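Local coordinates for protein tyrosine--tRNA ligase (Pyrococcus horikoshii, PDB 2CYC) that binds L-tyrosine and, as a class I tyrosine--tRNA ligase, probably activates it with ATP and transfers it to the acceptor end of tRNA(Tyr), at residues A59-A64 with I183-M188; F98-E103 with R355-K360; E107-D112 with I297-P302; V307-P310 with D316-Y319. One frame throughout, in Å; residues are numbered along the deposited sequence.

Contact 1 (A59-A64 with I183-M188)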
loop_
_atom_site.group_PDB
_atom_site.type_symbol
_atom_site.label_atom_id
_atom_site.label_comp_id
_atom_site.label_asym_id
_atom_site.label_seq_id
_atom_site.Cartn_x
_atom_site.Cartn_y
_atom_site.Cartn_z
ATOM N N ALA A 59 1.074 -8.043 32.012
ATOM C CA ALA A 59 0.672 -8.579 33.311
ATOM C C ALA A 59 -0.427 -7.710 33.915
ATOM O O ALA A 59 -1.424 -8.226 34.427
ATOM C CB ALA A 59 1.877 -8.644 34.270
ATOM N N ASP A 60 -0.243 -6.390 33.864
ATOM C CA ASP A 60 -1.246 -5.473 34.407
ATOM C C ASP A 60 -2.581 -5.625 33.693
ATOM O O ASP A 60 -3.640 -5.667 34.335
ATOM C CB ASP A 60 -0.807 -4.008 34.272
ATOM C CG ASP A 60 0.421 -3.680 35.096
ATOM O OD1 ASP A 60 0.676 -4.368 36.108
ATOM O OD2 ASP A 60 1.121 -2.712 34.740
ATOM N N PHE A 61 -2.527 -5.694 32.364
ATOM C CA PHE A 61 -3.744 -5.803 31.573
ATOM C C PHE A 61 -4.529 -7.071 31.913
ATOM O O PHE A 61 -5.753 -7.022 32.063
ATOM C CB PHE A 61 -3.429 -5.744 30.060
ATOM C CG PHE A 61 -2.792 -4.436 29.608
ATOM C CD1 PHE A 61 -3.128 -3.225 30.220
ATOM C CD2 PHE A 61 -1.875 -4.418 28.557
ATOM C CE1 PHE A 61 -2.563 -2.012 29.791
ATOM C CE2 PHE A 61 -1.297 -3.209 28.115
ATOM C CZ PHE A 61 -1.644 -2.002 28.736
ATOM N N GLN A 62 -3.831 -8.198 32.040
ATOM C CA GLN A 62 -4.484 -9.460 32.367
ATOM C C GLN A 62 -5.265 -9.297 33.679
ATOM O O GLN A 62 -6.427 -9.700 33.767
ATOM C CB GLN A 62 -3.452 -10.596 32.524
ATOM C CG GLN A 62 -2.683 -10.985 31.254
ATOM C CD GLN A 62 -1.798 -12.223 31.463
ATOM O OE1 GLN A 62 -1.047 -12.312 32.437
ATOM N NE2 GLN A 62 -1.885 -13.176 30.543
ATOM N N LYS A 63 -4.635 -8.690 34.687
ATOM C CA LYS A 63 -5.298 -8.502 35.983
ATOM C C LYS A 63 -6.526 -7.610 35.907
ATOM O O LYS A 63 -7.418 -7.689 36.756
ATOM C CB LYS A 63 -4.326 -7.925 37.017
ATOM C CG LYS A 63 -3.277 -8.913 37.485
ATOM C CD LYS A 63 -2.398 -8.323 38.582
ATOM C CE LYS A 63 -1.272 -9.284 38.973
ATOM N NZ LYS A 63 -0.340 -9.574 37.841
ATOM N N ALA A 64 -6.569 -6.751 34.897
ATOM C CA ALA A 64 -7.700 -5.857 34.727
ATOM C C ALA A 64 -8.799 -6.555 33.927
ATOM O O ALA A 64 -9.846 -5.976 33.676
ATOM C CB ALA A 64 -7.258 -4.588 34.000
ATOM N N ILE A 183 -7.541 -2.143 22.999
ATOM C CA ILE A 183 -6.452 -1.696 23.870
ATOM C C ILE A 183 -5.174 -1.819 23.032
ATOM O O ILE A 183 -4.529 -2.874 23.011
ATOM C CB ILE A 183 -6.310 -2.582 25.149
ATOM C CG1 ILE A 183 -7.607 -2.554 25.970
ATOM C CG2 ILE A 183 -5.128 -2.094 26.000
ATOM C CD1 ILE A 183 -8.037 -1.171 26.454
ATOM N N ALA A 184 -4.825 -0.745 22.326
ATOM C CA ALA A 184 -3.636 -0.742 21.467
ATOM C C ALA A 184 -2.434 -0.344 22.312
ATOM O O ALA A 184 -2.279 0.818 22.696
ATOM C CB ALA A 184 -3.831 0.232 20.298
ATOM N N HIS A 185 -1.586 -1.330 22.589
ATOM C CA HIS A 185 -0.414 -1.162 23.439
ATOM C C HIS A 185 0.912 -1.131 22.663
ATOM O O HIS A 185 1.149 -1.946 21.763
ATOM C CB HIS A 185 -0.421 -2.298 24.477
ATOM C CG HIS A 185 0.817 -2.385 25.312
ATOM N ND1 HIS A 185 1.337 -3.589 25.738
ATOM C CD2 HIS A 185 1.652 -1.428 25.776
ATOM C CE1 HIS A 185 2.445 -3.370 26.422
ATOM N NE2 HIS A 185 2.661 -2.066 26.459
ATOM N N ALA A 186 1.766 -0.174 23.014
ATOM C CA ALA A 186 3.074 -0.021 22.383
ATOM C C ALA A 186 3.959 0.895 23.214
ATOM O O ALA A 186 3.513 1.483 24.200
ATOM C CB ALA A 186 2.925 0.577 20.970
ATOM N N GLY A 187 5.220 0.998 22.800
ATOM C CA GLY A 187 6.136 1.910 23.450
ATOM C C GLY A 187 5.781 3.272 22.861
ATOM O O GLY A 187 5.186 3.342 21.778
ATOM N N MET A 188 6.138 4.343 23.563
ATOM C CA MET A 188 5.859 5.720 23.144
ATOM C C MET A 188 6.224 6.106 21.713
ATOM O O MET A 188 5.576 6.981 21.140
ATOM C CB MET A 188 6.543 6.710 24.098
ATOM C CG MET A 188 5.738 7.063 25.335
ATOM S SD MET A 188 4.229 7.976 24.957
ATOM C CE MET A 188 4.854 9.614 24.612
#
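I183 opens strand 183-187 and meets helix 48-63 through one branch: its CG2 methyl lies over a face of the F61 ring, with I183 CG2 4.4 Å from F61 CZ, a loose apolar approach. A184 turns its CB away from the helix, and its backbone bonds to V219 and V221 of the next strand. H185 points back toward the helix and makes the closer contact. The edge of F61 is directed into the face of the imidazole, a T-shaped pair in which the F61 and H185 ring centroids are 5.2 Å apart and the planes stand at 82°. A single carbon does most of the touching: F61 CE2 is 3.6 Å from both CG and ND1 of H185, displaced from the imidazole centre toward its rim. With CG anti to the backbone N (chi1 172°), the imidazole reaches off the strand and offers this face to the phenyl edge. Both of its nitrogens are hydrogen-bonded, ND1 to H36 NE2 and NE2 to H223 ND1, which should fix the rotation of the ring and hold its face toward F61. All three touching residues are buried. F61 also packs on V221 and meets the ring of H36, so one phenyl group from the end of helix 48-63 covers three adjacent parallel strands of the central sheet, 36-40, 183-187 and 214-223. That helix connects strand 36-40 to its parallel neighbour 69-72, a beta-alpha-beta crossover of the Rossmann-type class I synthetase core, and the contact seats its C-terminal turn on the sheet.

Contact 2 (F98-E103 with R355-K360)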
loop_
_atom_site.group_PDB
_atom_site.type_symbol
_atom_site.label_atom_id
_atom_site.label_comp_id
_atom_site.label_asym_id
_atom_site.label_seq_id
_atom_site.Cartn_x
_atom_site.Cartn_y
_atom_site.Cartn_z
ATOM N N PHE A 98 11.907 -15.412 19.573
ATOM C CA PHE A 98 11.152 -14.282 20.090
ATOM C C PHE A 98 9.934 -14.638 20.923
ATOM O O PHE A 98 9.746 -14.097 22.010
ATOM C CB PHE A 98 10.750 -13.343 18.945
ATOM C CG PHE A 98 10.398 -11.968 19.414
ATOM C CD1 PHE A 98 9.126 -11.689 19.912
ATOM C CD2 PHE A 98 11.360 -10.961 19.427
ATOM C CE1 PHE A 98 8.818 -10.424 20.421
ATOM C CE2 PHE A 98 11.061 -9.691 19.937
ATOM C CZ PHE A 98 9.785 -9.428 20.434
ATOM N N LYS A 99 9.107 -15.543 20.411
ATOM C CA LYS A 99 7.911 -15.964 21.117
ATOM C C LYS A 99 8.229 -16.423 22.530
ATOM O O LYS A 99 7.655 -15.911 23.491
ATOM C CB LYS A 99 7.214 -17.094 20.361
ATOM C CG LYS A 99 6.009 -17.694 21.099
ATOM C CD LYS A 99 5.270 -18.676 20.207
ATOM C CE LYS A 99 3.990 -19.176 20.852
ATOM N NZ LYS A 99 4.291 -19.958 22.074
ATOM N N VAL A 100 9.158 -17.372 22.656
ATOM C CA VAL A 100 9.510 -17.895 23.970
ATOM C C VAL A 100 10.240 -16.861 24.830
ATOM O O VAL A 100 10.098 -16.852 26.051
ATOM C CB VAL A 100 10.355 -19.203 23.860
ATOM C CG1 VAL A 100 11.729 -18.913 23.291
ATOM C CG2 VAL A 100 10.467 -19.867 25.241
ATOM N N GLY A 101 11.013 -15.985 24.196
ATOM C CA GLY A 101 11.702 -14.952 24.950
ATOM C C GLY A 101 10.675 -14.040 25.609
ATOM O O GLY A 101 10.836 -13.632 26.755
ATOM N N MET A 102 9.607 -13.721 24.882
ATOM C CA MET A 102 8.546 -12.866 25.417
ATOM C C MET A 102 7.751 -13.585 26.497
ATOM O O MET A 102 7.384 -12.984 27.509
ATOM C CB MET A 102 7.595 -12.423 24.299
ATOM C CG MET A 102 8.135 -11.286 23.460
ATOM S SD MET A 102 8.390 -9.789 24.448
ATOM C CE MET A 102 10.061 -9.718 24.442
ATOM N N GLU A 103 7.477 -14.870 26.275
ATOM C CA GLU A 103 6.736 -15.658 27.252
ATOM C C GLU A 103 7.453 -15.609 28.601
ATOM O O GLU A 103 6.823 -15.402 29.638
ATOM C CB GLU A 103 6.596 -17.116 26.786
ATOM C CG GLU A 103 5.483 -17.340 25.776
ATOM C CD GLU A 103 5.522 -18.720 25.115
ATOM O OE1 GLU A 103 4.485 -19.139 24.570
ATOM O OE2 GLU A 103 6.579 -19.377 25.121
ATOM N N ARG A 355 17.370 -17.059 32.205
ATOM C CA ARG A 355 18.654 -17.674 31.888
ATOM C C ARG A 355 18.535 -19.192 32.024
ATOM O O ARG A 355 19.001 -19.942 31.158
ATOM C CB ARG A 355 19.762 -17.165 32.821
ATOM C CG ARG A 355 20.184 -15.721 32.595
ATOM C CD ARG A 355 21.518 -15.433 33.295
ATOM N NE ARG A 355 21.449 -15.662 34.739
ATOM C CZ ARG A 355 20.873 -14.835 35.607
ATOM N NH1 ARG A 355 20.312 -13.707 35.182
ATOM N NH2 ARG A 355 20.849 -15.139 36.903
ATOM N N ARG A 356 17.903 -19.647 33.106
ATOM C CA ARG A 356 17.739 -21.082 33.310
ATOM C C ARG A 356 17.005 -21.740 32.148
ATOM O O ARG A 356 17.357 -22.844 31.738
ATOM C CB ARG A 356 17.007 -21.382 34.626
ATOM C CG ARG A 356 17.953 -21.444 35.829
ATOM C CD ARG A 356 17.294 -21.998 37.095
ATOM N NE ARG A 356 16.308 -21.092 37.688
ATOM C CZ ARG A 356 14.993 -21.187 37.508
ATOM N NH1 ARG A 356 14.172 -20.315 38.089
ATOM N NH2 ARG A 356 14.497 -22.162 36.751
ATOM N N TYR A 357 15.995 -21.067 31.609
ATOM C CA TYR A 357 15.261 -21.643 30.501
ATOM C C TYR A 357 16.146 -21.768 29.267
ATOM O O TYR A 357 16.237 -22.840 28.656
ATOM C CB TYR A 357 14.018 -20.813 30.156
ATOM C CG TYR A 357 13.286 -21.372 28.954
ATOM C CD1 TYR A 357 13.683 -21.040 27.662
ATOM C CD2 TYR A 357 12.276 -22.322 29.109
ATOM C CE1 TYR A 357 13.113 -21.648 26.555
ATOM C CE2 TYR A 357 11.689 -22.936 28.001
ATOM C CZ TYR A 357 12.122 -22.597 26.726
ATOM O OH TYR A 357 11.601 -23.228 25.616
ATOM N N PHE A 358 16.809 -20.680 28.892
ATOM C CA PHE A 358 17.641 -20.748 27.710
ATOM C C PHE A 358 18.860 -21.628 27.890
ATOM O O PHE A 358 19.452 -22.077 26.914
ATOM C CB PHE A 358 18.019 -19.347 27.247
ATOM C CG PHE A 358 16.872 -18.613 26.604
ATOM C CD1 PHE A 358 16.222 -17.575 27.269
ATOM C CD2 PHE A 358 16.411 -18.995 25.342
ATOM C CE1 PHE A 358 15.124 -16.920 26.683
ATOM C CE2 PHE A 358 15.317 -18.350 24.745
ATOM C CZ PHE A 358 14.672 -17.309 25.419
ATOM N N GLU A 359 19.226 -21.896 29.136
ATOM C CA GLU A 359 20.368 -22.754 29.403
ATOM C C GLU A 359 19.979 -24.212 29.172
ATOM O O GLU A 359 20.778 -25.001 28.665
ATOM C CB GLU A 359 20.845 -22.546 30.840
ATOM C CG GLU A 359 21.861 -21.412 30.971
ATOM C CD GLU A 359 22.029 -20.914 32.399
ATOM O OE1 GLU A 359 21.691 -21.662 33.342
ATOM O OE2 GLU A 359 22.510 -19.773 32.580
ATOM N N LYS A 360 18.743 -24.556 29.536
ATOM C CA LYS A 360 18.223 -25.912 29.382
ATOM C C LYS A 360 17.773 -26.187 27.951
ATOM O O LYS A 360 17.854 -27.323 27.471
ATOM C CB LYS A 360 17.039 -26.134 30.338
ATOM C CG LYS A 360 16.355 -27.494 30.191
ATOM C CD LYS A 360 15.178 -27.656 31.155
ATOM C CE LYS A 360 14.400 -28.946 30.862
ATOM N NZ LYS A 360 13.319 -29.217 31.850
#
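V100 sets its two methyls against two aromatic rings of the facing helix, CG2 on Y357 and CG1 on F358. The closer meeting is with the tyrosine: V100 CG2 is 3.4 Å from Y357 CE1 and 3.6 Å from Y357 OH, so the methyl sits by the phenol end of the ring and approaches it obliquely. V100 CG1 lies 3.9 Å from F358 CE2. The split follows from the valine torsion, chi1 68°, which leaves CG2 anti to the backbone N and tucks CG1 between N and the carbonyl carbon. The next residue, G101, supplies backbone alone: its CA meets the edge of F358 in the ring plane, G101 CA to F358 CZ 3.8 Å. The two rings also support each other, Y357 CD1 lying 4.0 Å above the centre of the F358 face. Cut back to an alanine, V100 would probably leave the phenol end of Y357 and CE2 of F358 without their methyl partners and open a gap between the helices. Beside the apolar patch, K99 NZ and E103 OE1 form a 2.6 Å salt bridge along one helix, the lysine meeting the oxygen from above the carboxylate plane. The helix axes approach only to 11.1 Å at 147°, roughly antiparallel, a wide spacing that the two rings bridge. Helix 87-108 thus meets helix 352-360 near the end of the latter, while F358 continues onto P364 and L365 of helix 363-370 and edge-to-face with H264, and Y357 stacks on H361.

Contact 3 (E107-D112 with I297-P302)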
loop_
_atom_site.group_PDB
_atom_site.type_symbol
_atom_site.label_atom_id
_atom_site.label_comp_id
_atom_site.label_asym_id
_atom_site.label_seq_id
_atom_site.Cartn_x
_atom_site.Cartn_y
_atom_site.Cartn_z
ATOM N N GLU A 107 6.415 -13.694 32.145
ATOM C CA GLU A 107 6.408 -14.477 33.360
ATOM C C GLU A 107 7.178 -13.830 34.514
ATOM O O GLU A 107 6.650 -13.742 35.618
ATOM C CB GLU A 107 6.963 -15.857 33.057
ATOM C CG GLU A 107 7.005 -16.794 34.225
ATOM C CD GLU A 107 7.526 -18.144 33.805
ATOM O OE1 GLU A 107 6.781 -18.880 33.122
ATOM O OE2 GLU A 107 8.688 -18.457 34.138
ATOM N N VAL A 108 8.406 -13.365 34.281
ATOM C CA VAL A 108 9.149 -12.737 35.377
ATOM C C VAL A 108 8.533 -11.421 35.822
ATOM O O VAL A 108 8.779 -10.972 36.940
ATOM C CB VAL A 108 10.633 -12.468 35.037
ATOM C CG1 VAL A 108 11.329 -13.773 34.673
ATOM C CG2 VAL A 108 10.737 -11.450 33.926
ATOM N N MET A 109 7.746 -10.790 34.957
ATOM C CA MET A 109 7.101 -9.534 35.337
ATOM C C MET A 109 5.750 -9.828 35.987
ATOM O O MET A 109 4.935 -8.930 36.183
ATOM C CB MET A 109 6.923 -8.615 34.121
ATOM C CG MET A 109 8.247 -8.171 33.509
ATOM S SD MET A 109 9.436 -7.601 34.779
ATOM C CE MET A 109 8.753 -5.975 35.171
ATOM N N GLY A 110 5.514 -11.098 36.306
ATOM C CA GLY A 110 4.275 -11.466 36.972
ATOM C C GLY A 110 3.047 -11.768 36.138
ATOM O O GLY A 110 1.950 -11.901 36.679
ATOM N N GLY A 111 3.206 -11.861 34.825
ATOM C CA GLY A 111 2.059 -12.167 33.992
ATOM C C GLY A 111 1.985 -13.667 33.762
ATOM O O GLY A 111 2.906 -14.393 34.116
ATOM N N ASP A 112 0.886 -14.129 33.180
ATOM C CA ASP A 112 0.699 -15.549 32.888
ATOM C C ASP A 112 0.795 -15.730 31.377
ATOM O O ASP A 112 -0.158 -15.459 30.648
ATOM C CB ASP A 112 -0.678 -16.016 33.374
ATOM C CG ASP A 112 -0.926 -17.497 33.109
ATOM O OD1 ASP A 112 -0.102 -18.144 32.417
ATOM O OD2 ASP A 112 -1.957 -18.010 33.591
ATOM N N ILE A 297 12.948 -1.562 38.999
ATOM C CA ILE A 297 12.981 -1.823 40.436
ATOM C C ILE A 297 11.792 -1.259 41.228
ATOM O O ILE A 297 11.256 -1.938 42.102
ATOM C CB ILE A 297 14.321 -1.325 41.030
ATOM C CG1 ILE A 297 15.475 -2.060 40.325
ATOM C CG2 ILE A 297 14.357 -1.569 42.542
ATOM C CD1 ILE A 297 16.876 -1.631 40.744
ATOM N N PHE A 298 11.376 -0.030 40.933
ATOM C CA PHE A 298 10.230 0.553 41.631
ATOM C C PHE A 298 8.997 0.570 40.738
ATOM O O PHE A 298 8.193 1.505 40.785
ATOM C CB PHE A 298 10.535 1.981 42.118
ATOM C CG PHE A 298 11.538 2.024 43.224
ATOM C CD1 PHE A 298 12.896 2.136 42.945
ATOM C CD2 PHE A 298 11.136 1.842 44.544
ATOM C CE1 PHE A 298 13.841 2.057 43.963
ATOM C CE2 PHE A 298 12.071 1.761 45.568
ATOM C CZ PHE A 298 13.428 1.866 45.276
ATOM N N ARG A 299 8.866 -0.460 39.908
ATOM C CA ARG A 299 7.718 -0.564 39.025
ATOM C C ARG A 299 6.484 -0.520 39.908
ATOM O O ARG A 299 5.514 0.158 39.602
ATOM C CB ARG A 299 7.747 -1.879 38.254
ATOM C CG ARG A 299 6.550 -2.043 37.351
ATOM C CD ARG A 299 6.740 -3.235 36.477
ATOM N NE ARG A 299 6.663 -4.483 37.221
ATOM C CZ ARG A 299 5.542 -5.172 37.398
ATOM N NH1 ARG A 299 4.401 -4.728 36.889
ATOM N NH2 ARG A 299 5.571 -6.322 38.057
ATOM N N GLU A 300 6.538 -1.255 41.008
ATOM C CA GLU A 300 5.441 -1.282 41.958
ATOM C C GLU A 300 5.972 -0.863 43.320
ATOM O O GLU A 300 6.818 -1.536 43.903
ATOM C CB GLU A 300 4.840 -2.683 42.046
ATOM C CG GLU A 300 4.321 -3.213 40.714
ATOM C CD GLU A 300 3.506 -4.481 40.868
ATOM O OE1 GLU A 300 2.996 -4.998 39.851
ATOM O OE2 GLU A 300 3.374 -4.961 42.012
ATOM N N GLU A 301 5.493 0.270 43.814
ATOM C CA GLU A 301 5.919 0.751 45.116
ATOM C C GLU A 301 4.707 1.060 45.991
ATOM O O GLU A 301 3.609 1.310 45.487
ATOM C CB GLU A 301 6.844 1.976 44.969
ATOM C CG GLU A 301 6.369 3.057 44.014
ATOM C CD GLU A 301 7.456 4.078 43.691
ATOM O OE1 GLU A 301 8.018 4.676 44.630
ATOM O OE2 GLU A 301 7.746 4.287 42.492
ATOM N N PRO A 302 4.890 1.042 47.320
ATOM C CA PRO A 302 6.170 0.752 47.973
ATOM C C PRO A 302 6.691 -0.672 47.800
ATOM O O PRO A 302 5.934 -1.629 47.605
ATOM C CB PRO A 302 5.897 1.096 49.432
ATOM C CG PRO A 302 4.453 0.707 49.584
ATOM C CD PRO A 302 3.832 1.274 48.323
HETATM O O HOH W 1 2.842 -7.580 37.724
#
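M109 and R299 meet in two ways, by a close side-chain contact and by a water-bridged polar link beside it. On the tight side, the methionine methyl rests against the start of the guanidinium group, with M109 CE 3.3 Å from R299 NE and 3.6 Å from R299 CD. The methionine gets there by bending at both chi2 (-47°) and chi3 (-76°), which curls its end toward the arginine. On the looser side, M109 O and R299 NH2 are 3.3 Å apart but badly angled for a direct bond; water 1 joins them instead, donating to M109 O at 2.9 Å and accepting from R299 NH2 at 3.0 Å, in the guanidinium plane. E300 CG covers one guanidinium face, and E300 OE1 lies 3.3 Å from R299 NH1, well out of the plane, so that pairing is of charges only; the same oxygen is also paired with K12. A leucine in place of R299 would probably strand water 1 without its donor and leave E300 with one positive partner fewer. M109 follows helix 87-108, whose Schellman motif closes at G110. Its carbonyl therefore belongs to a helix C-terminus, where partial negative charge is likely to favour the nearby arginine even though water mediates the bond.

Contact 4 (V307-P310 with D316-Y319)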
loop_
_atom_site.group_PDB
_atom_site.type_symbol
_atom_site.label_atom_id
_atom_site.label_comp_id
_atom_site.label_asym_id
_atom_site.label_seq_id
_atom_site.Cartn_x
_atom_site.Cartn_y
_atom_site.Cartn_z
ATOM N N VAL A 307 20.596 -1.254 49.290
ATOM C CA VAL A 307 21.948 -1.088 48.768
ATOM C C VAL A 307 22.865 -1.395 49.949
ATOM O O VAL A 307 22.882 -0.656 50.938
ATOM C CB VAL A 307 22.210 0.354 48.285
ATOM C CG1 VAL A 307 23.675 0.503 47.851
ATOM C CG2 VAL A 307 21.275 0.694 47.125
ATOM N N HIS A 308 23.597 -2.504 49.861
ATOM C CA HIS A 308 24.501 -2.899 50.933
ATOM C C HIS A 308 25.834 -2.180 50.804
ATOM O O HIS A 308 26.453 -2.190 49.738
ATOM C CB HIS A 308 24.741 -4.411 50.915
ATOM C CG HIS A 308 23.494 -5.223 51.073
ATOM N ND1 HIS A 308 22.762 -5.681 49.999
ATOM C CD2 HIS A 308 22.830 -5.627 52.181
ATOM C CE1 HIS A 308 21.700 -6.330 50.438
ATOM N NE2 HIS A 308 21.716 -6.311 51.759
ATOM N N ARG A 309 26.269 -1.558 51.897
ATOM C CA ARG A 309 27.530 -0.827 51.927
ATOM C C ARG A 309 28.148 -0.964 53.306
ATOM O O ARG A 309 27.439 -1.183 54.290
ATOM C CB ARG A 309 27.295 0.660 51.679
ATOM C CG ARG A 309 26.537 1.003 50.425
ATOM C CD ARG A 309 26.277 2.492 50.367
ATOM N NE ARG A 309 25.442 2.916 51.485
ATOM C CZ ARG A 309 24.794 4.074 51.543
ATOM N NH1 ARG A 309 24.882 4.943 50.541
ATOM N NH2 ARG A 309 24.040 4.353 52.599
ATOM N N PRO A 310 29.481 -0.856 53.399
ATOM C CA PRO A 310 30.088 -0.964 54.728
ATOM C C PRO A 310 29.803 0.359 55.430
ATOM O O PRO A 310 29.538 1.367 54.773
ATOM C CB PRO A 310 31.572 -1.162 54.422
ATOM C CG PRO A 310 31.748 -0.426 53.124
ATOM C CD PRO A 310 30.511 -0.830 52.346
ATOM N N ASP A 316 24.333 -0.199 55.114
ATOM C CA ASP A 316 23.192 -0.649 54.320
ATOM C C ASP A 316 22.051 0.348 54.400
ATOM O O ASP A 316 21.796 0.930 55.453
ATOM C CB ASP A 316 22.673 -2.006 54.811
ATOM C CG ASP A 316 23.716 -3.095 54.738
ATOM O OD1 ASP A 316 24.707 -2.935 53.999
ATOM O OD2 ASP A 316 23.539 -4.127 55.414
ATOM N N VAL A 317 21.373 0.550 53.277
ATOM C CA VAL A 317 20.237 1.455 53.226
ATOM C C VAL A 317 19.147 0.811 52.380
ATOM O O VAL A 317 19.403 0.334 51.276
ATOM C CB VAL A 317 20.618 2.846 52.640
ATOM C CG1 VAL A 317 21.265 2.696 51.268
ATOM C CG2 VAL A 317 19.373 3.729 52.549
ATOM N N THR A 318 17.932 0.782 52.917
ATOM C CA THR A 318 16.798 0.189 52.218
ATOM C C THR A 318 15.822 1.266 51.784
ATOM O O THR A 318 15.389 2.085 52.594
ATOM C CB THR A 318 16.069 -0.824 53.118
ATOM O OG1 THR A 318 16.957 -1.906 53.422
ATOM C CG2 THR A 318 14.829 -1.373 52.424
ATOM N N TYR A 319 15.493 1.278 50.497
ATOM C CA TYR A 319 14.556 2.263 49.976
ATOM C C TYR A 319 13.194 1.633 49.709
ATOM O O TYR A 319 13.104 0.461 49.335
ATOM C CB TYR A 319 15.091 2.881 48.689
ATOM C CG TYR A 319 16.401 3.607 48.864
ATOM C CD1 TYR A 319 17.618 2.945 48.697
ATOM C CD2 TYR A 319 16.427 4.966 49.185
ATOM C CE1 TYR A 319 18.833 3.617 48.842
ATOM C CE2 TYR A 319 17.637 5.647 49.332
ATOM C CZ TYR A 319 18.832 4.967 49.158
ATOM O OH TYR A 319 20.021 5.640 49.288
#
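V307 and V317 are joined by a pair of backbone hydrogen bonds, the signature of an antiparallel hydrogen-bonded pair, in the two-stranded beta hairpin formed by strands 305-307 and 317-319. V307 N gives to V317 O at 2.8 Å and 166°, and V317 N returns to V307 O at 3.0 Å. Past the last bridge the pairing passes to a side chain: R309 N donates to D316 OD1, 3.0 Å and 142°, reaching it nearly along its C-O axis. With its CG beside its own N (chi1 -60°), D316 swings its carboxylate across to the segment just beyond strand 305-307, where OD1 also lies 3.1 Å from H308 CA and OD2 faces the edge of the H308 ring, the two planes almost perpendicular. Packing fills the other face. R309 lays one side of its guanidinium over V317 CG1, a placement held by bonds from NE to G315 O and from NH1 to K333 O. V307 CB lies 3.9 Å from V317 CG1, and V307 also touches A342 of helix 336-350. Y319, whose OH bonds to D328 of helix 322-330, takes V307 CG2 at its ring edge, 4.2 Å from CE1, and carries V317 CG2 3.6 Å above one ring face.

In the fold
Contact 1 lies nearest the substrate: the H185 side chain is about 9 Å from the bound tyrosine and about 6 Å from that of Y37, a tyrosine-binding residue. Contact 3 adjoins it, their centres 13 Å apart, through a probable hydrogen bond of 2.8 Å from D112 N to Q62 OE1; a long, weak ion pair also links D60 to R299. Contacts 2 and 3 both use helix 87-108, with centres 18 Å apart, and tie this core helix to two later parts of the chain. Outward again, contact 3 touches contact 4 where F298 CZ packs 3.9 Å from Y319 CB. The hairpin's centre lies 34 Å from that of contact 1, remote from the annotated sites.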